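Local coordinates for protein porin (Rhodobacter blasticus, PDB 3PRN) that forms trimeric channels in the bacterial outer membrane through which small hydrophilic solutes up to about 0.6 kDa diffuse passively, at residues G206-N211 against V224-N229; D128-I133 against S147-D152; F10-V15 against E23-S28. The protein carries 1 engineered substitution. All blocks are in the same frame, centred on the assembly; numbering follows the deposited sequence.

Contact 1 of 3, residues G206-N211 against V224-N229; sequences GTVGLN and VTLYGN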
loop_
_atom_site.group_PDB
_atom_site.type_symbol
_atom_site.label_atom_id
_atom_site.label_comp_id
_atom_site.label_asym_id
_atom_site.label_seq_id
_atom_site.Cartn_x
_atom_site.Cartn_y
_atom_site.Cartn_z
ATOM N N GLY A 206 26.383 -32.358 2.558
ATOM C CA GLY A 206 25.239 -32.854 3.298
ATOM C C GLY A 206 25.127 -32.332 4.709
ATOM O O GLY A 206 26.089 -31.890 5.330
ATOM N N THR A 207 23.889 -32.428 5.230
ATOM C CA THR A 207 23.663 -32.060 6.636
ATOM C C THR A 207 22.609 -32.977 7.228
ATOM O O THR A 207 21.683 -33.412 6.527
ATOM C CB THR A 207 23.505 -30.565 6.848
ATOM O OG1 THR A 207 22.432 -30.263 7.733
ATOM C CG2 THR A 207 23.349 -29.753 5.597
ATOM N N VAL A 208 22.706 -33.359 8.500
ATOM C CA VAL A 208 21.728 -34.199 9.151
ATOM C C VAL A 208 21.448 -33.516 10.493
ATOM O O VAL A 208 22.394 -33.008 11.115
ATOM C CB VAL A 208 22.161 -35.650 9.353
ATOM C CG1 VAL A 208 23.412 -35.734 10.224
ATOM C CG2 VAL A 208 21.036 -36.470 9.947
ATOM N N GLY A 209 20.185 -33.466 10.890
ATOM C CA GLY A 209 19.876 -32.808 12.140
ATOM C C GLY A 209 18.690 -33.492 12.840
ATOM O O GLY A 209 17.965 -34.339 12.332
ATOM N N LEU A 210 18.529 -33.087 14.070
ATOM C CA LEU A 210 17.542 -33.574 14.985
ATOM C C LEU A 210 17.039 -32.417 15.824
ATOM O O LEU A 210 17.811 -31.826 16.565
ATOM C CB LEU A 210 18.232 -34.619 15.895
ATOM C CG LEU A 210 17.362 -35.351 16.890
ATOM C CD1 LEU A 210 16.459 -36.341 16.163
ATOM C CD2 LEU A 210 18.293 -36.149 17.831
ATOM N N ASN A 211 15.744 -32.175 15.778
ATOM C CA ASN A 211 15.103 -31.168 16.590
ATOM C C ASN A 211 14.097 -31.858 17.523
ATOM O O ASN A 211 13.374 -32.769 17.064
ATOM C CB ASN A 211 14.295 -30.201 15.692
ATOM C CG ASN A 211 15.202 -29.352 14.821
ATOM O OD1 ASN A 211 16.370 -29.091 15.158
ATOM N ND2 ASN A 211 14.698 -28.895 13.666
ATOM N N VAL A 224 9.672 -35.079 17.925
ATOM C CA VAL A 224 11.062 -35.184 17.482
ATOM C C VAL A 224 11.038 -35.205 15.965
ATOM O O VAL A 224 10.174 -35.843 15.358
ATOM C CB VAL A 224 11.575 -36.555 18.004
ATOM C CG1 VAL A 224 12.841 -36.974 17.287
ATOM C CG2 VAL A 224 11.791 -36.442 19.512
ATOM N N THR A 225 11.966 -34.467 15.368
ATOM C CA THR A 225 12.055 -34.406 13.908
ATOM C C THR A 225 13.524 -34.681 13.551
ATOM O O THR A 225 14.411 -34.043 14.123
ATOM C CB THR A 225 11.693 -32.962 13.408
ATOM O OG1 THR A 225 10.318 -32.774 13.762
ATOM C CG2 THR A 225 11.884 -32.834 11.920
ATOM N N LEU A 226 13.670 -35.617 12.655
ATOM C CA LEU A 226 14.960 -36.001 12.102
ATOM C C LEU A 226 14.938 -35.642 10.620
ATOM O O LEU A 226 14.036 -36.020 9.866
ATOM C CB LEU A 226 15.196 -37.507 12.337
ATOM C CG LEU A 226 16.337 -38.079 11.490
ATOM C CD1 LEU A 226 17.646 -37.588 12.086
ATOM C CD2 LEU A 226 16.239 -39.612 11.490
ATOM N N TYR A 227 15.947 -34.844 10.201
ATOM C CA TYR A 227 15.952 -34.454 8.794
ATOM C C TYR A 227 17.348 -34.432 8.211
ATOM O O TYR A 227 18.349 -34.430 8.928
ATOM C CB TYR A 227 15.355 -33.016 8.626
ATOM C CG TYR A 227 16.253 -31.947 9.233
ATOM C CD1 TYR A 227 16.178 -31.721 10.600
ATOM C CD2 TYR A 227 17.184 -31.215 8.514
ATOM C CE1 TYR A 227 16.945 -30.773 11.246
ATOM C CE2 TYR A 227 17.987 -30.264 9.145
ATOM C CZ TYR A 227 17.867 -30.051 10.494
ATOM O OH TYR A 227 18.664 -29.142 11.194
ATOM N N GLY A 228 17.387 -34.361 6.889
ATOM C CA GLY A 228 18.681 -34.292 6.226
ATOM C C GLY A 228 18.548 -33.710 4.830
ATOM O O GLY A 228 17.462 -33.706 4.233
ATOM N N ASN A 229 19.669 -33.239 4.296
ATOM C CA ASN A 229 19.627 -32.706 2.936
ATOM C C ASN A 229 21.021 -32.925 2.306
ATOM O O ASN A 229 22.024 -33.014 3.028
ATOM C CB ASN A 229 19.223 -31.257 2.819
ATOM C CG ASN A 229 19.982 -30.398 3.814
ATOM O OD1 ASN A 229 19.379 -29.997 4.829
ATOM N ND2 ASN A 229 21.263 -30.169 3.565
HETATM O O HOH W 1 18.726 -29.320 13.738
#
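Y227 lays its ring over G209 on the neighbouring strand of a beta hairpin in the porin barrel, an example of a glycine sheltered by a cross-strand aromatic residue. The two strands run antiparallel, at 170°, and T207, G209 and N211 form hydrogen-bonded pairs with N229, Y227 and T225. Within the central pair, G209 N donates to Y227 O at 2.9 Å, and Y227 N answers to G209 O. The packing is closest on the face that carries Y227, N211 and T225. With CG of Y227 between its own backbone N and carbonyl carbon (chi1 68°), the ring leans across to the partner strand instead of rising straight from the sheet. G209 CA then sits 4.0 Å from the centroid of the Y227 ring, in a CH-pi contact 27° off the ring normal. G209 has no side chain, which is consistent with the ring lying so low over its CA. Outside the hairpin, Y227 is packed by L94, D97 and S98 of the long loop folded into the barrel, while T225 OG1 bonds to G108 O and S242 OG. The opposite face, with V208, L210 and L226, is looser and lies at the surface, as expected where a porin barrel meets lipid. The apolar side chains meet sparsely here: L210 CD1 lies 4.2 Å from L226 CB, and the contacts of V208 and V224, each modelled in two positions, are less certain. The polar link belongs to the packed side. N211 ND2 is held by L94 O, leaving the other end of the amide for a water, which donates to N211 OD1 at 2.8 Å and, lying in the plane of the tyrosine ring, accepts from Y227 OH at 2.6 Å.

Contact 2 of 3, residues D128-I133 against S147-D152; sequences DNYNGI and SYVDPD. With C8E ((hydroxyethyloxy)tri(ethyloxy)octane), chain E.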
loop_
_atom_site.group_PDB
_atom_site.type_symbol
_atom_site.label_atom_id
_atom_site.label_comp_id
_atom_site.label_asym_id
_atom_site.label_seq_id
_atom_site.Cartn_x
_atom_site.Cartn_y
_atom_site.Cartn_z
ATOM N N ASP A 128 -4.776 -5.107 17.249
ATOM C CA ASP A 128 -4.740 -3.638 17.195
ATOM C C ASP A 128 -3.822 -2.937 18.193
ATOM O O ASP A 128 -3.225 -1.908 17.884
ATOM C CB ASP A 128 -6.162 -3.040 17.386
ATOM C CG ASP A 128 -7.111 -3.318 16.235
ATOM O OD1 ASP A 128 -6.824 -4.064 15.251
ATOM O OD2 ASP A 128 -8.249 -2.799 16.267
ATOM N N ASN A 129 -3.662 -3.484 19.404
ATOM C CA ASN A 129 -2.788 -2.883 20.402
ATOM C C ASN A 129 -1.645 -3.816 20.768
ATOM O O ASN A 129 -1.051 -3.695 21.845
ATOM C CB ASN A 129 -3.634 -2.528 21.646
ATOM C CG ASN A 129 -4.503 -1.317 21.304
ATOM O OD1 ASN A 129 -3.978 -0.211 21.154
ATOM N ND2 ASN A 129 -5.800 -1.462 21.128
ATOM N N TYR A 130 -1.362 -4.742 19.845
ATOM C CA TYR A 130 -0.284 -5.694 20.045
ATOM C C TYR A 130 1.043 -4.952 19.894
ATOM O O TYR A 130 1.316 -4.203 18.962
ATOM C CB TYR A 130 -0.470 -6.803 19.038
ATOM C CG TYR A 130 0.625 -7.803 18.815
ATOM C CD1 TYR A 130 1.821 -7.474 18.194
ATOM C CD2 TYR A 130 0.405 -9.126 19.152
ATOM C CE1 TYR A 130 2.782 -8.429 17.918
ATOM C CE2 TYR A 130 1.358 -10.097 18.899
ATOM C CZ TYR A 130 2.530 -9.755 18.257
ATOM O OH TYR A 130 3.427 -10.753 17.993
ATOM N N ASN A 131 1.942 -5.132 20.854
ATOM C CA ASN A 131 3.249 -4.478 20.847
ATOM C C ASN A 131 4.320 -5.329 21.507
ATOM O O ASN A 131 4.127 -5.873 22.606
ATOM C CB ASN A 131 3.146 -3.107 21.545
ATOM C CG ASN A 131 4.389 -2.282 21.285
ATOM O OD1 ASN A 131 4.498 -1.720 20.195
ATOM N ND2 ASN A 131 5.310 -2.224 22.241
ATOM N N GLY A 132 5.442 -5.506 20.815
ATOM C CA GLY A 132 6.524 -6.302 21.358
ATOM C C GLY A 132 7.805 -5.486 21.441
ATOM O O GLY A 132 7.933 -4.395 20.842
ATOM N N ILE A 133 8.755 -6.021 22.209
ATOM C CA ILE A 133 10.108 -5.476 22.287
ATOM C C ILE A 133 11.036 -6.679 22.063
ATOM O O ILE A 133 10.767 -7.771 22.608
ATOM C CB ILE A 133 10.427 -4.831 23.629
ATOM C CG1 ILE A 133 9.310 -3.892 24.067
ATOM C CG2 ILE A 133 11.780 -4.142 23.615
ATOM C CD1 ILE A 133 9.398 -3.415 25.513
ATOM N N SER A 147 12.623 -11.954 23.568
ATOM C CA SER A 147 11.480 -11.174 23.034
ATOM C C SER A 147 10.415 -11.122 24.109
ATOM O O SER A 147 10.297 -12.064 24.921
ATOM C CB SER A 147 10.967 -11.747 21.729
ATOM O OG SER A 147 10.651 -13.137 21.866
ATOM N N TYR A 148 9.700 -10.016 24.133
ATOM C CA TYR A 148 8.591 -9.824 25.080
ATOM C C TYR A 148 7.409 -9.262 24.300
ATOM O O TYR A 148 7.575 -8.226 23.593
ATOM C CB TYR A 148 9.072 -8.853 26.175
ATOM C CG TYR A 148 7.931 -8.284 26.985
ATOM C CD1 TYR A 148 7.348 -9.005 28.026
ATOM C CD2 TYR A 148 7.442 -7.029 26.663
ATOM C CE1 TYR A 148 6.282 -8.449 28.748
ATOM C CE2 TYR A 148 6.392 -6.455 27.371
ATOM C CZ TYR A 148 5.816 -7.198 28.399
ATOM O OH TYR A 148 4.758 -6.610 29.083
ATOM N N VAL A 149 6.280 -9.945 24.299
ATOM C CA VAL A 149 5.151 -9.458 23.503
ATOM C C VAL A 149 3.949 -9.239 24.402
ATOM O O VAL A 149 3.536 -10.127 25.162
ATOM C CB VAL A 149 4.785 -10.475 22.400
ATOM C CG1 VAL A 149 3.570 -9.977 21.612
ATOM C CG2 VAL A 149 5.925 -10.759 21.445
ATOM N N ASP A 150 3.397 -8.043 24.366
ATOM C CA ASP A 150 2.151 -7.768 25.124
ATOM C C ASP A 150 1.075 -7.674 24.061
ATOM O O ASP A 150 1.110 -6.760 23.217
ATOM C CB ASP A 150 2.383 -6.460 25.849
ATOM C CG ASP A 150 1.189 -6.033 26.701
ATOM O OD1 ASP A 150 0.100 -6.548 26.496
ATOM O OD2 ASP A 150 1.382 -5.108 27.521
ATOM N N PRO A 151 0.103 -8.554 24.035
ATOM C CA PRO A 151 -0.936 -8.532 23.008
ATOM C C PRO A 151 -1.898 -7.402 23.097
ATOM O O PRO A 151 -2.668 -7.098 22.142
ATOM C CB PRO A 151 -1.598 -9.880 23.153
ATOM C CG PRO A 151 -1.250 -10.402 24.510
ATOM C CD PRO A 151 -0.013 -9.691 24.977
ATOM N N ASP A 152 -1.954 -6.682 24.223
ATOM C CA ASP A 152 -2.820 -5.517 24.290
ATOM C C ASP A 152 -2.176 -4.560 25.290
ATOM O O ASP A 152 -2.523 -4.555 26.500
ATOM C CB ASP A 152 -4.269 -5.818 24.701
ATOM C CG ASP A 152 -5.149 -4.580 24.568
ATOM O OD1 ASP A 152 -4.720 -3.401 24.644
ATOM O OD2 ASP A 152 -6.371 -4.775 24.407
HETATM C C1 C8E E . 10.849 -5.316 30.001
HETATM C C2 C8E E . 9.387 -5.425 30.246
HETATM C C3 C8E E . 8.673 -4.520 29.334
HETATM C C4 C8E E . 8.417 -3.307 30.141
HETATM C C5 C8E E . 8.419 -2.260 29.064
HETATM C C6 C8E E . 9.147 -1.092 29.491
HETATM C C7 C8E E . 10.207 -1.002 28.532
HETATM C C8 C8E E . 10.612 0.384 28.229
HETATM O O9 C8E E . 11.184 0.634 26.939
HETATM C C10 C8E E . 12.353 -0.086 26.568
HETATM C C11 C8E E . 12.655 0.023 25.120
HETATM O O12 C8E E . 11.713 0.558 24.192
HETATM C C13 C8E E . 11.150 1.871 24.159
HETATM C C14 C8E E . 11.472 3.358 24.294
HETATM O O15 C8E E . 12.423 4.205 23.579
HETATM C C16 C8E E . 13.134 4.973 24.590
HETATM C C17 C8E E . 12.949 6.466 24.487
HETATM O O18 C8E E . 13.807 7.534 24.030
HETATM C C19 C8E E . 15.210 7.275 23.777
HETATM C C20 C8E E . 16.400 7.623 24.741
HETATM O O21 C8E E . 16.256 8.713 25.675
HETATM O O HOH W 2 -4.581 -5.917 20.668
#
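The beta hairpin of strands 131-138 and 142-150 is joined here at its open end, where N131 pairs with D150 and I133 with Y148 before both chains turn off into loops. Both are antiparallel hydrogen-bonded pairs; N131 N reaches D150 O at 3.0 Å in a nearly straight bond. Beyond them D150 OD1 accepts from D152 N at 3.1 Å, met from above the carboxylate plane, which makes an Asx turn around P151. A water bridges the diverging chains, accepting from N129 N and donating to P151 O at 2.7 Å. On one face, the CG1 methyl of V149 points into a face of the Y130 ring, 3.9 Å from its centroid. That methyl is anti to the valine's own backbone N (chi1 178°) and meets the CE2 and CZ side of the ring, while F115 packs edge-to-face against the same tyrosine. On the other face, I133 and Y148 border a detergent molecule: its C3 lies 3.6 Å from Y148 CE2, whereas the contact with I133, modelled in two positions, is less certain. N131 and I133 also pack on I27 of the second subunit. The detergent chain probably takes the place of lipid; antiparallel hairpins of this kind, joined side by side, build the trimeric porin beta barrel.

Contact 3 of 3, residues F10-V15 against E23-S28; sequences FGLQYV and EDTIIS. With MG (magnesium ion), chain B.
S28 OG is gripped by two groups at once: it binds a magnesium ion at 2.1 Å and is hydrogen-bonded to E103 OE2. Three waters and D57 OD1 complete the five ligands of the metal. Having OG anti to the backbone N (chi1 172°) carries the hydroxyl off the Q13 face of the sheet to the ion. Across the strands Q13 reaches along the same face, its CB 3.9 Å from S28 CB, and its amide is fixed at both ends, NE2 by E103 OE2 and OE1 by R18 NH2. E103 thus ties the glutamine to the metal-bound serine, and its carboxylate, if ionised, probably offsets part of the ion's positive charge. The frame beneath is the first hairpin of the porin barrel, strands 2-15 and 25-39. Its regular part is the hydrogen-bonded pair of Q13 and I26, with I26 N donating to Q13 O at 2.9 Å; G11 N makes a weak bond to S28 O. L12, Y14, T25 and I27 occupy the opposite face. L12 CD2 touches I27 CG1 at 3.9 Å, and I27 O takes a hydrogen bond from Q153 NE2 of the third subunit. T25 OG1 lies at the edge of the Y14 ring, 3.2 Å from CD1, the two side chains crossing at about a right angle. D24 runs alongside the same ring, CB 3.7 Å from Y14 CE1, its carboxylate plane turned 86° from the ring. With an alanine at Y14, T25 OG1 would probably lose its aromatic neighbour and D24 CB the ring carbon it packs against. D24 OD1 accepts from R18 N in the turn, while D24 O receives V15 N at 3.1 Å.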
loop_
_atom_site.group_PDB
_atom_site.type_symbol
_atom_site.label_atom_id
_atom_site.label_comp_id
_atom_site.label_asym_id
_atom_site.label_seq_id
_atom_site.Cartn_x
_atom_site.Cartn_y
_atom_site.Cartn_z
ATOM N N PHE A 10 5.041 -19.056 -7.435
ATOM C CA PHE A 10 3.754 -19.621 -7.903
ATOM C C PHE A 10 3.975 -21.093 -8.262
ATOM O O PHE A 10 5.123 -21.453 -8.591
ATOM C CB PHE A 10 3.201 -18.788 -9.074
ATOM C CG PHE A 10 4.049 -18.760 -10.317
ATOM C CD1 PHE A 10 4.017 -19.809 -11.209
ATOM C CD2 PHE A 10 4.882 -17.690 -10.614
ATOM C CE1 PHE A 10 4.804 -19.826 -12.356
ATOM C CE2 PHE A 10 5.629 -17.693 -11.783
ATOM C CZ PHE A 10 5.605 -18.741 -12.644
ATOM N N GLY A 11 2.947 -21.921 -8.255
ATOM C CA GLY A 11 3.145 -23.331 -8.590
ATOM C C GLY A 11 1.807 -24.046 -8.278
ATOM O O GLY A 11 0.755 -23.404 -8.155
ATOM N N LEU A 12 1.908 -25.352 -8.147
ATOM C CA LEU A 12 0.762 -26.208 -7.920
ATOM C C LEU A 12 0.852 -26.753 -6.484
ATOM O O LEU A 12 1.937 -27.118 -6.030
ATOM C CB LEU A 12 0.793 -27.407 -8.898
ATOM C CG LEU A 12 0.638 -27.015 -10.371
ATOM C CD1 LEU A 12 1.008 -28.210 -11.258
ATOM C CD2 LEU A 12 -0.776 -26.546 -10.662
ATOM N N GLN A 13 -0.294 -26.745 -5.835
ATOM C CA GLN A 13 -0.408 -27.221 -4.463
ATOM C C GLN A 13 -1.560 -28.252 -4.422
ATOM O O GLN A 13 -2.690 -27.919 -4.734
ATOM C CB GLN A 13 -0.741 -26.066 -3.533
ATOM C CG GLN A 13 -0.779 -26.469 -2.054
ATOM C CD GLN A 13 -1.682 -25.518 -1.283
ATOM O OE1 GLN A 13 -2.890 -25.694 -1.271
ATOM N NE2 GLN A 13 -1.152 -24.421 -0.703
ATOM N N TYR A 14 -1.170 -29.464 -4.029
ATOM C CA TYR A 14 -2.117 -30.590 -3.988
ATOM C C TYR A 14 -2.305 -31.058 -2.550
ATOM O O TYR A 14 -1.351 -31.267 -1.800
ATOM C CB TYR A 14 -1.602 -31.723 -4.872
ATOM C CG TYR A 14 -2.322 -33.052 -4.690
ATOM C CD1 TYR A 14 -3.493 -33.333 -5.367
ATOM C CD2 TYR A 14 -1.815 -34.002 -3.808
ATOM C CE1 TYR A 14 -4.142 -34.553 -5.207
ATOM C CE2 TYR A 14 -2.441 -35.228 -3.630
ATOM C CZ TYR A 14 -3.596 -35.501 -4.353
ATOM O OH TYR A 14 -4.233 -36.713 -4.153
ATOM N N VAL A 15 -3.580 -31.207 -2.202
ATOM C CA VAL A 15 -3.997 -31.673 -0.893
ATOM C C VAL A 15 -5.018 -32.816 -1.139
ATOM O O VAL A 15 -6.073 -32.523 -1.707
ATOM C CB VAL A 15 -4.705 -30.618 -0.048
ATOM C CG1 VAL A 15 -5.211 -31.338 1.215
ATOM C CG2 VAL A 15 -3.738 -29.497 0.301
ATOM N N GLU A 23 -11.551 -28.579 -5.554
ATOM C CA GLU A 23 -10.459 -29.103 -6.352
ATOM C C GLU A 23 -9.322 -29.493 -5.404
ATOM O O GLU A 23 -8.959 -28.697 -4.547
ATOM C CB GLU A 23 -9.865 -28.012 -7.264
ATOM C CG GLU A 23 -10.583 -27.765 -8.558
ATOM C CD GLU A 23 -10.772 -29.011 -9.414
ATOM O OE1 GLU A 23 -9.976 -29.964 -9.277
ATOM O OE2 GLU A 23 -11.731 -29.026 -10.218
ATOM N N ASP A 24 -8.701 -30.632 -5.563
ATOM C CA ASP A 24 -7.603 -31.002 -4.704
ATOM C C ASP A 24 -6.323 -30.214 -5.070
ATOM O O ASP A 24 -5.528 -29.946 -4.191
ATOM C CB ASP A 24 -7.234 -32.486 -4.995
ATOM C CG ASP A 24 -8.125 -33.431 -4.168
ATOM O OD1 ASP A 24 -8.851 -32.989 -3.268
ATOM O OD2 ASP A 24 -7.974 -34.642 -4.451
ATOM N N THR A 25 -6.215 -29.936 -6.362
ATOM C CA THR A 25 -5.036 -29.212 -6.833
ATOM C C THR A 25 -5.361 -27.767 -7.178
ATOM O O THR A 25 -6.326 -27.503 -7.938
ATOM C CB THR A 25 -4.460 -29.939 -8.071
ATOM O OG1 THR A 25 -3.883 -31.208 -7.689
ATOM C CG2 THR A 25 -3.284 -29.150 -8.680
ATOM N N ILE A 26 -4.671 -26.796 -6.573
ATOM C CA ILE A 26 -4.908 -25.407 -6.983
ATOM C C ILE A 26 -3.568 -24.719 -7.382
ATOM O O ILE A 26 -2.510 -25.273 -7.122
ATOM C CB ILE A 26 -5.535 -24.546 -5.870
ATOM C CG1 ILE A 26 -4.582 -24.462 -4.683
ATOM C CG2 ILE A 26 -6.920 -25.054 -5.518
ATOM C CD1 ILE A 26 -5.026 -23.502 -3.610
ATOM N N ILE A 27 -3.656 -23.548 -7.996
ATOM C CA ILE A 27 -2.439 -22.746 -8.252
ATOM C C ILE A 27 -2.237 -21.825 -7.073
ATOM O O ILE A 27 -3.084 -20.926 -6.821
ATOM C CB ILE A 27 -2.507 -21.930 -9.537
ATOM C CG1 ILE A 27 -2.399 -22.979 -10.691
ATOM C CG2 ILE A 27 -1.390 -20.906 -9.694
ATOM C CD1 ILE A 27 -2.921 -22.401 -11.988
ATOM N N SER A 28 -1.225 -22.085 -6.269
ATOM C CA SER A 28 -0.995 -21.299 -5.068
ATOM C C SER A 28 0.161 -20.332 -5.357
ATOM O O SER A 28 1.221 -20.774 -5.809
ATOM C CB SER A 28 -0.633 -22.206 -3.888
ATOM O OG SER A 28 -0.234 -21.451 -2.766
HETATM MG MG MG B . -1.432 -20.325 -1.535
HETATM O O HOH W 3 0.250 -18.569 -0.956
HETATM O O HOH W 4 -2.677 -19.067 0.219
HETATM O O HOH W 5 -3.305 -21.650 -1.393
#

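Overall arrangement
From the N terminus, contact 3 comes first, closing the short turn between the first two barrel strands. Contact 2 follows, bringing together strands 131-138 and 142-150 after the chain has passed through the long loop that enters the barrel; contact 1 then closes the hairpin of strands 206-214 and 223-232. The three lie in series, none nested or crossed, and none touches another within the chain. All belong to the same closed antiparallel sheet, with contacts 1 and 2 on opposite sides of the chain's centre. The trimer adds a further tie: contact 2 of one subunit meets contact 3 of another.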